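Aminoglycoside N(3)-acetyltransferase (Enterobacter cloacae, PDB 6NP3) probably confers resistance to aminoglycosides such as gentamicin by transferring an acetyl group from acetyl-CoA to N3 of their 2-deoxystreptamine ring. Local coordinates at residues P25-R30 with Q40-A45; R10-L15 with K156-G161. All blocks are in the same frame, centred on the assembly; numbering follows the deposited sequence.

Contact 1. Residues P25-R30 with Q40-A45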
loop_
_atom_site.group_PDB
_atom_site.type_symbol
_atom_site.label_atom_id
_atom_site.label_comp_id
_atom_site.label_asym_id
_atom_site.label_seq_id
_atom_site.Cartn_x
_atom_site.Cartn_y
_atom_site.Cartn_z
ATOM N N PRO A 25 -0.151 -1.309 -7.376
ATOM C CA PRO A 25 -1.475 -1.874 -7.634
ATOM C C PRO A 25 -2.286 -2.088 -6.363
ATOM O O PRO A 25 -1.771 -2.407 -5.292
ATOM C CB PRO A 25 -1.147 -3.222 -8.299
ATOM C CG PRO A 25 0.103 -3.649 -7.579
ATOM C CD PRO A 25 0.892 -2.355 -7.330
ATOM N N HIS A 26 -3.595 -1.979 -6.550
ATOM C CA HIS A 26 -4.598 -2.335 -5.551
ATOM C C HIS A 26 -5.597 -3.182 -6.315
ATOM O O HIS A 26 -6.206 -2.695 -7.264
ATOM C CB HIS A 26 -5.304 -1.114 -4.937
ATOM C CG HIS A 26 -4.392 -0.236 -4.148
ATOM N ND1 HIS A 26 -3.839 -0.640 -2.957
ATOM C CD2 HIS A 26 -3.902 0.997 -4.404
ATOM C CE1 HIS A 26 -3.055 0.324 -2.500
ATOM N NE2 HIS A 26 -3.080 1.323 -3.354
ATOM N N VAL A 27 -5.774 -4.434 -5.918
ATOM C CA VAL A 27 -6.475 -5.401 -6.767
ATOM C C VAL A 27 -7.588 -6.110 -6.002
ATOM O O VAL A 27 -7.369 -6.623 -4.899
ATOM C CB VAL A 27 -5.495 -6.455 -7.321
ATOM C CG1 VAL A 27 -6.205 -7.455 -8.244
ATOM C CG2 VAL A 27 -4.324 -5.790 -8.008
ATOM N N SER A 28 -8.763 -6.184 -6.621
ATOM C CA SER A 28 -9.808 -7.126 -6.229
ATOM C C SER A 28 -9.785 -8.309 -7.203
ATOM O O SER A 28 -10.239 -8.199 -8.348
ATOM C CB SER A 28 -11.171 -6.448 -6.266
ATOM O OG SER A 28 -12.201 -7.429 -6.163
ATOM N N LEU A 29 -9.270 -9.449 -6.749
ATOM C CA LEU A 29 -9.190 -10.603 -7.642
ATOM C C LEU A 29 -10.570 -11.140 -8.009
ATOM O O LEU A 29 -10.742 -11.692 -9.101
ATOM C CB LEU A 29 -8.305 -11.689 -7.038
ATOM C CG LEU A 29 -6.808 -11.364 -7.024
ATOM C CD1 LEU A 29 -6.036 -12.322 -6.140
ATOM C CD2 LEU A 29 -6.228 -11.370 -8.445
ATOM N N ARG A 30 -11.563 -10.974 -7.131
ATOM C CA ARG A 30 -12.929 -11.379 -7.461
ATOM C C ARG A 30 -13.458 -10.591 -8.654
ATOM O O ARG A 30 -14.162 -11.139 -9.512
ATOM C CB ARG A 30 -13.830 -11.183 -6.236
ATOM C CG ARG A 30 -15.162 -11.939 -6.282
ATOM C CD ARG A 30 -15.927 -11.911 -4.951
ATOM N NE ARG A 30 -15.092 -11.627 -3.784
ATOM C CZ ARG A 30 -14.368 -12.528 -3.128
ATOM N NH1 ARG A 30 -14.355 -13.796 -3.517
ATOM N NH2 ARG A 30 -13.646 -12.153 -2.081
ATOM N N GLN A 40 -0.975 -15.449 -10.126
ATOM C CA GLN A 40 0.345 -15.242 -10.713
ATOM C C GLN A 40 0.244 -14.697 -12.133
ATOM O O GLN A 40 1.154 -14.003 -12.596
ATOM C CB GLN A 40 1.126 -16.554 -10.755
ATOM C CG GLN A 40 2.561 -16.344 -11.201
ATOM C CD GLN A 40 3.353 -15.562 -10.165
ATOM O OE1 GLN A 40 3.231 -15.799 -8.959
ATOM N NE2 GLN A 40 4.169 -14.632 -10.626
ATOM N N THR A 41 -0.823 -15.053 -12.858
ATOM C CA THR A 41 -1.009 -14.538 -14.217
ATOM C C THR A 41 -1.019 -13.015 -14.233
ATOM O O THR A 41 -0.402 -12.384 -15.098
ATOM C CB THR A 41 -2.304 -15.097 -14.815
ATOM O OG1 THR A 41 -2.216 -16.529 -14.844
ATOM C CG2 THR A 41 -2.548 -14.562 -16.225
ATOM N N LEU A 42 -1.713 -12.407 -13.277
ATOM C CA LEU A 42 -1.758 -10.956 -13.206
ATOM C C LEU A 42 -0.456 -10.367 -12.698
ATOM O O LEU A 42 -0.043 -9.313 -13.186
ATOM C CB LEU A 42 -2.932 -10.530 -12.344
ATOM C CG LEU A 42 -3.106 -9.025 -12.165
ATOM C CD1 LEU A 42 -3.205 -8.272 -13.439
ATOM C CD2 LEU A 42 -4.376 -8.792 -11.324
ATOM N N VAL A 43 0.207 -11.007 -11.735
ATOM C CA VAL A 43 1.538 -10.548 -11.339
ATOM C C VAL A 43 2.475 -10.539 -12.548
ATOM O O VAL A 43 3.196 -9.564 -12.801
ATOM C CB VAL A 43 2.086 -11.428 -10.200
ATOM C CG1 VAL A 43 3.511 -11.068 -9.876
ATOM C CG2 VAL A 43 1.239 -11.308 -8.975
ATOM N N ASP A 44 2.497 -11.645 -13.307
ATOM C CA ASP A 44 3.346 -11.717 -14.495
ATOM C C ASP A 44 2.982 -10.637 -15.497
ATOM O O ASP A 44 3.856 -10.050 -16.145
ATOM C CB ASP A 44 3.241 -13.094 -15.165
ATOM C CG ASP A 44 3.792 -14.215 -14.310
ATOM O OD1 ASP A 44 4.625 -13.969 -13.414
ATOM O OD2 ASP A 44 3.419 -15.379 -14.573
ATOM N N ALA A 45 1.691 -10.387 -15.674
ATOM C CA ALA A 45 1.271 -9.362 -16.619
ATOM C C ALA A 45 1.724 -7.973 -16.174
ATOM O O ALA A 45 2.160 -7.168 -17.002
ATOM C CB ALA A 45 -0.248 -9.387 -16.752
#

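Contact 2. Residues R10-L15 with K156-G161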
loop_
_atom_site.group_PDB
_atom_site.type_symbol
_atom_site.label_atom_id
_atom_site.label_comp_id
_atom_site.label_asym_id
_atom_site.label_seq_id
_atom_site.Cartn_x
_atom_site.Cartn_y
_atom_site.Cartn_z
ATOM N N ARG A 10 -2.148 -6.451 -22.765
ATOM C CA ARG A 10 -2.700 -5.515 -23.732
ATOM C C ARG A 10 -3.703 -4.588 -23.064
ATOM O O ARG A 10 -3.776 -3.405 -23.401
ATOM C CB ARG A 10 -3.330 -6.251 -24.918
ATOM C CG ARG A 10 -2.388 -7.223 -25.623
ATOM C CD ARG A 10 -1.050 -6.595 -25.988
ATOM N NE ARG A 10 -1.149 -5.574 -27.031
ATOM C CZ ARG A 10 -0.173 -4.731 -27.343
ATOM N NH1 ARG A 10 0.978 -4.771 -26.689
ATOM N NH2 ARG A 10 -0.354 -3.836 -28.302
ATOM N N GLN A 11 -4.512 -5.115 -22.139
ATOM C CA GLN A 11 -5.428 -4.256 -21.389
ATOM C C GLN A 11 -4.686 -3.214 -20.549
ATOM O O GLN A 11 -5.126 -2.060 -20.457
ATOM C CB GLN A 11 -6.305 -5.105 -20.477
ATOM C CG GLN A 11 -7.386 -5.889 -21.174
ATOM C CD GLN A 11 -8.102 -6.816 -20.240
ATOM O OE1 GLN A 11 -7.495 -7.409 -19.371
ATOM N NE2 GLN A 11 -9.411 -6.935 -20.401
ATOM N N LEU A 12 -3.578 -3.603 -19.914
ATOM C CA LEU A 12 -2.797 -2.653 -19.131
ATOM C C LEU A 12 -2.210 -1.571 -20.020
ATOM O O LEU A 12 -2.198 -0.386 -19.657
ATOM C CB LEU A 12 -1.719 -3.404 -18.361
ATOM C CG LEU A 12 -2.232 -4.279 -17.211
ATOM C CD1 LEU A 12 -1.191 -5.275 -16.751
ATOM C CD2 LEU A 12 -2.670 -3.403 -16.054
ATOM N N ARG A 13 -1.750 -1.953 -21.215
ATOM C CA ARG A 13 -1.254 -0.958 -22.155
ATOM C C ARG A 13 -2.372 -0.010 -22.558
ATOM O O ARG A 13 -2.169 1.209 -22.638
ATOM C CB ARG A 13 -0.654 -1.658 -23.374
ATOM C CG ARG A 13 0.641 -2.413 -23.102
ATOM C CD ARG A 13 1.845 -1.599 -23.574
ATOM N NE ARG A 13 3.135 -2.224 -23.290
ATOM C CZ ARG A 13 3.753 -2.150 -22.114
ATOM N NH1 ARG A 13 3.196 -1.495 -21.101
ATOM N NH2 ARG A 13 4.932 -2.735 -21.957
ATOM N N ASP A 14 -3.560 -0.556 -22.831
ATOM C CA ASP A 14 -4.680 0.298 -23.219
ATOM C C ASP A 14 -4.997 1.306 -22.124
ATOM O O ASP A 14 -5.387 2.440 -22.412
ATOM C CB ASP A 14 -5.953 -0.515 -23.453
ATOM C CG ASP A 14 -5.940 -1.313 -24.717
ATOM O OD1 ASP A 14 -5.123 -1.022 -25.600
ATOM O OD2 ASP A 14 -6.779 -2.228 -24.809
ATOM N N LEU A 15 -4.846 0.910 -20.865
ATOM C CA LEU A 15 -5.156 1.786 -19.748
ATOM C C LEU A 15 -4.106 2.866 -19.556
ATOM O O LEU A 15 -4.370 3.876 -18.891
ATOM C CB LEU A 15 -5.228 0.918 -18.502
ATOM C CG LEU A 15 -5.812 1.563 -17.258
ATOM C CD1 LEU A 15 -7.281 1.870 -17.446
ATOM C CD2 LEU A 15 -5.591 0.647 -16.068
ATOM N N LYS A 156 2.442 5.767 -10.291
ATOM C CA LYS A 156 1.067 5.639 -10.749
ATOM C C LYS A 156 0.375 4.613 -9.873
ATOM O O LYS A 156 0.958 3.572 -9.536
ATOM C CB LYS A 156 0.981 5.173 -12.201
ATOM C CG LYS A 156 1.649 6.088 -13.180
ATOM C CD LYS A 156 1.465 5.585 -14.595
ATOM C CE LYS A 156 2.194 6.429 -15.615
ATOM N NZ LYS A 156 1.906 5.984 -17.034
ATOM N N ILE A 157 -0.850 4.916 -9.466
ATOM C CA ILE A 157 -1.645 4.003 -8.660
ATOM C C ILE A 157 -2.597 3.270 -9.593
ATOM O O ILE A 157 -3.403 3.896 -10.289
ATOM C CB ILE A 157 -2.405 4.753 -7.559
ATOM C CG1 ILE A 157 -1.407 5.421 -6.600
ATOM C CG2 ILE A 157 -3.303 3.782 -6.804
ATOM C CD1 ILE A 157 -1.955 6.526 -5.755
ATOM N N LEU A 158 -2.528 1.942 -9.599
ATOM C CA LEU A 158 -3.294 1.110 -10.531
ATOM C C LEU A 158 -4.356 0.373 -9.724
ATOM O O LEU A 158 -4.066 -0.582 -9.010
ATOM C CB LEU A 158 -2.353 0.138 -11.227
ATOM C CG LEU A 158 -2.997 -0.960 -12.062
ATOM C CD1 LEU A 158 -3.899 -0.389 -13.126
ATOM C CD2 LEU A 158 -1.911 -1.834 -12.681
ATOM N N SER A 159 -5.574 0.867 -9.800
ATOM C CA SER A 159 -6.685 0.306 -9.058
ATOM C C SER A 159 -7.441 -0.623 -9.995
ATOM O O SER A 159 -7.997 -0.175 -11.001
ATOM C CB SER A 159 -7.616 1.403 -8.549
ATOM O OG SER A 159 -8.780 0.840 -7.943
ATOM N N ILE A 160 -7.448 -1.907 -9.661
ATOM C CA ILE A 160 -8.059 -2.935 -10.492
ATOM C C ILE A 160 -9.245 -3.483 -9.715
ATOM O O ILE A 160 -9.111 -4.423 -8.926
ATOM C CB ILE A 160 -7.042 -4.028 -10.867
ATOM C CG1 ILE A 160 -5.924 -3.420 -11.697
ATOM C CG2 ILE A 160 -7.728 -5.159 -11.608
ATOM C CD1 ILE A 160 -4.741 -4.358 -11.918
ATOM N N GLY A 161 -10.406 -2.890 -9.962
ATOM C CA GLY A 161 -11.628 -3.231 -9.275
ATOM C C GLY A 161 -11.676 -2.871 -7.809
ATOM O O GLY A 161 -12.609 -3.286 -7.113
#

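Contact 1. Residues P25-R30 with Q40-A45
A fully extended path from N to CG (chi1 180°), with chi2 at 55°, sends L42 CD2 out from helix 39-50 toward V27, whose own CG1 lies opposite its backbone N (chi1 -178°) and points back at the helix. The two side chains reach one another tip to tip, V27 CG1 meeting L42 CD2 at 3.8 Å. A second, looser touch comes from L29 at the start of the short helix 29-32: its bond to CB runs past the other segment, but the shorter-reaching branch turns in until L29 CD2 lies 4.3 Å from L42 CD2. One methyl of L42 is thus shared by two neighbours.

The residue types suit their places. The beta-branched valine fits an extended strand and offers a methyl close to the backbone, whereas the longer leucines span the distance from two helical backbones whose nearest CA atoms, those of L29 and L42, are 9.3 Å apart. I101 of helix 101-106 also packs on L42, and A100, just ahead of that helix, lies against L29. S28 stands at the N-cap of helix 29-32 and caps it through a weak hydrogen bond from A31 N to its OG. On another side of helix 39-50, Q40 NE2 donates a nearly straight 2.9 Å bond to OD1 of D44, one turn later, which it meets from above the carboxylate plane.

V27 and L29, which lie among the residues H26 to R30 that bind CoA and acetyl-CoA in structures of this protein, face the helix with their methyls. The two segments meet through a few methyls, without a hydrogen bond between them, so the contact depends on shape and apolar surface.

Contact 2. Residues R10-L15 with K156-G161
L158 divides its two methyls between two leucines one turn apart on helix 5-15, and this is the close-packed part of the contact. L158 CD1 meets L15 CD2 at 3.5 Å, a tight approach for two methyls, while L158 CD2 lies 3.8 Å from L12 CD2. The leucine of the strand crosses L12 at about a right angle and L15 at a slant, so its forked end faces a different partner on each branch. Its CG is anti to the backbone N (chi1 170°), which carries the fork off strand 156-160 toward the helix. L12 and L15, three residues apart, fall on one face of that helix, and all three leucines are buried. L46 of helix 39-50 packs against both L12 and L158, and L248 of strand 244-250 also touches L158.

The outward side of the helix is quite different: R10 and D14 are exposed and take no part in the leucine cluster. At the border, K156 NZ forms a salt bridge with D21, and R13 NH1 is hydrogen-bonded to A49 O and V17 O. Alternation along the strand does similar sorting, for S159 points away from the helix and its OG accepts a hydrogen bond from R247 NH2.

Leucine suits both partners, being long and flexible enough to interlock across the gap between helix and sheet. Between these two segments the contact is wholly apolar, while Q11 OE1 adds a polar tie beside the sheet's outer strands, accepting a hydrogen bond from G242 N.

Each contact sets a helix against one of two neighbouring parallel strands of the central mixed sheet, 22-27 and 156-160, and their centres are 10 Å apart. Backbone pairing joins them: H26 N and L158 O are 2.9 Å apart, H26 O and I160 N 2.8 Å, both probable hydrogen bonds. Helices 5-15 and 39-50 also meet, T41 and A45 touching L8, so the two helices pack together over the same sheet. The cofactor-binding residues H26 to R30 belong to contact 1, and the side chain of L158 in contact 2 comes within about 6 Å of that of V27. The side chain of V27 is about 13 Å from the bound gentamicin ligand, LLL.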